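Local coordinates for single-stranded DNA-binding protein (PDB 5GQO) that probably binds single-stranded DNA and assembles as a tetramer of OB-fold subunits, at residues B[28-33]-B[72-77]. Numbering follows the deposited sequence.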
loop_
_atom_site.group_PDB
_atom_site.type_symbol
_atom_site.label_atom_id
_atom_site.label_comp_id
_atom_site.label_asym_id
_atom_site.label_seq_id
_atom_site.Cartn_x
_atom_site.Cartn_y
_atom_site.Cartn_z
ATOM N N PHE B 28 5.323 -1.647 -1.436
ATOM C CA PHE B 28 4.740 -2.950 -1.305
ATOM C C PHE B 28 4.836 -3.438 0.128
ATOM O O PHE B 28 5.859 -3.211 0.813
ATOM C CB PHE B 28 5.487 -3.883 -2.224
ATOM C CG PHE B 28 4.969 -5.299 -2.216
ATOM C CD1 PHE B 28 3.669 -5.574 -2.620
ATOM C CD2 PHE B 28 5.761 -6.337 -1.822
ATOM C CE1 PHE B 28 3.174 -6.871 -2.641
ATOM C CE2 PHE B 28 5.293 -7.649 -1.863
ATOM C CZ PHE B 28 3.995 -7.916 -2.261
ATOM N N THR B 29 3.792 -4.153 0.543
ATOM C CA THR B 29 3.719 -4.807 1.818
ATOM C C THR B 29 3.194 -6.203 1.647
ATOM O O THR B 29 2.259 -6.407 0.914
ATOM C CB THR B 29 2.769 -4.136 2.741
ATOM O OG1 THR B 29 3.259 -2.832 3.078
ATOM C CG2 THR B 29 2.671 -4.980 4.037
ATOM N N VAL B 30 3.843 -7.181 2.275
ATOM C CA VAL B 30 3.321 -8.542 2.319
ATOM C C VAL B 30 3.437 -9.102 3.737
ATOM O O VAL B 30 4.405 -8.860 4.440
ATOM C CB VAL B 30 4.004 -9.495 1.296
ATOM C CG1 VAL B 30 5.487 -9.692 1.582
ATOM C CG2 VAL B 30 3.312 -10.846 1.264
ATOM N N VAL B 31 2.425 -9.840 4.134
ATOM C CA VAL B 31 2.395 -10.501 5.433
ATOM C C VAL B 31 2.276 -12.015 5.163
ATOM O O VAL B 31 1.449 -12.434 4.374
ATOM C CB VAL B 31 1.169 -10.035 6.230
ATOM C CG1 VAL B 31 1.014 -10.872 7.468
ATOM C CG2 VAL B 31 1.267 -8.540 6.539
ATOM N N GLY B 32 3.114 -12.832 5.779
ATOM C CA GLY B 32 3.054 -14.261 5.522
ATOM C C GLY B 32 4.077 -15.022 6.342
ATOM O O GLY B 32 4.200 -14.816 7.544
ATOM N N ASN B 33 4.814 -15.893 5.666
ATOM C CA ASN B 33 5.780 -16.778 6.281
ATOM C C ASN B 33 6.984 -16.933 5.389
ATOM O O ASN B 33 6.837 -17.028 4.169
ATOM C CB ASN B 33 5.163 -18.161 6.484
ATOM C CG ASN B 33 4.095 -18.141 7.518
ATOM O OD1 ASN B 33 2.953 -17.820 7.226
ATOM N ND2 ASN B 33 4.475 -18.404 8.759
ATOM N N LEU B 72 0.487 -15.878 -2.803
ATOM C CA LEU B 72 1.496 -14.998 -3.308
ATOM C C LEU B 72 2.868 -15.454 -2.798
ATOM O O LEU B 72 3.057 -15.596 -1.586
ATOM C CB LEU B 72 1.227 -13.557 -2.865
ATOM C CG LEU B 72 2.286 -12.570 -3.347
ATOM C CD1 LEU B 72 2.275 -12.396 -4.876
ATOM C CD2 LEU B 72 2.056 -11.245 -2.654
ATOM N N TYR B 73 3.795 -15.693 -3.730
ATOM C CA TYR B 73 5.176 -16.087 -3.441
ATOM C C TYR B 73 6.087 -14.991 -3.956
ATOM O O TYR B 73 5.938 -14.573 -5.103
ATOM C CB TYR B 73 5.511 -17.396 -4.157
ATOM C CG TYR B 73 4.618 -18.510 -3.699
ATOM C CD1 TYR B 73 4.848 -19.164 -2.472
ATOM C CD2 TYR B 73 3.513 -18.895 -4.459
ATOM C CE1 TYR B 73 4.001 -20.157 -2.018
ATOM C CE2 TYR B 73 2.661 -19.897 -4.015
ATOM C CZ TYR B 73 2.906 -20.521 -2.791
ATOM O OH TYR B 73 2.066 -21.520 -2.369
ATOM N N VAL B 74 6.995 -14.498 -3.117
ATOM C CA VAL B 74 7.987 -13.500 -3.549
ATOM C C VAL B 74 9.327 -13.690 -2.880
ATOM O O VAL B 74 9.400 -14.175 -1.790
ATOM C CB VAL B 74 7.586 -12.026 -3.238
ATOM C CG1 VAL B 74 6.438 -11.585 -4.129
ATOM C CG2 VAL B 74 7.250 -11.795 -1.780
ATOM N N THR B 75 10.383 -13.261 -3.551
ATOM C CA THR B 75 11.720 -13.292 -2.987
ATOM C C THR B 75 11.904 -11.938 -2.295
ATOM O O THR B 75 11.566 -10.921 -2.863
ATOM C CB THR B 75 12.740 -13.510 -4.125
ATOM O OG1 THR B 75 12.501 -14.777 -4.734
ATOM C CG2 THR B 75 14.162 -13.441 -3.635
ATOM N N VAL B 76 12.420 -11.940 -1.081
ATOM C CA VAL B 76 12.674 -10.722 -0.319
ATOM C C VAL B 76 14.177 -10.565 -0.175
ATOM O O VAL B 76 14.858 -11.540 0.112
ATOM C CB VAL B 76 12.096 -10.830 1.088
ATOM C CG1 VAL B 76 12.303 -9.545 1.827
ATOM C CG2 VAL B 76 10.621 -11.157 1.021
ATOM N N ASN B 77 14.684 -9.349 -0.336
ATOM C CA ASN B 77 16.091 -9.081 -0.215
ATOM C C ASN B 77 16.295 -8.087 0.899
ATOM O O ASN B 77 15.803 -6.987 0.815
ATOM C CB ASN B 77 16.620 -8.425 -1.461
ATOM C CG ASN B 77 16.521 -9.286 -2.673
ATOM O OD1 ASN B 77 16.773 -10.475 -2.643
ATOM N ND2 ASN B 77 16.174 -8.669 -3.779
#
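The tip of L72 meets both F28 and V30: its CD2 methyl lies 3.9 Å from CZ of the F28 ring and 4.1 Å from CG2 of V30. The methyl reaches the ring at its edge, in the ring plane, while F28 and L72 extend from opposite directions. With CG anti to the backbone N (chi1 -179°), the long, flat F28 carries its far end towards segment 72-77; the backbones are farther apart here than at V30, and the aromatic ring makes up the distance. V30 is branched at CB and serves two neighbours: CG2 goes to L72, and CG1 faces CG2 of V74 at a looser 4.3 Å. Compact valines fit here, where the two backbones come closer.

Strand 27-31 pairs with 95-105, whereas 73-79 pairs with 46-55 and 117-122, so the contact joins two walls of the OB-fold barrel across its interior. F28 also packs on V120 and L102 of its own chain; L102 of a second subunit lies against F28, and T104 of that subunit against L72. All four touching residues are buried and apolar, so this contact rests on dispersion and the exclusion of water, not on directional bonds.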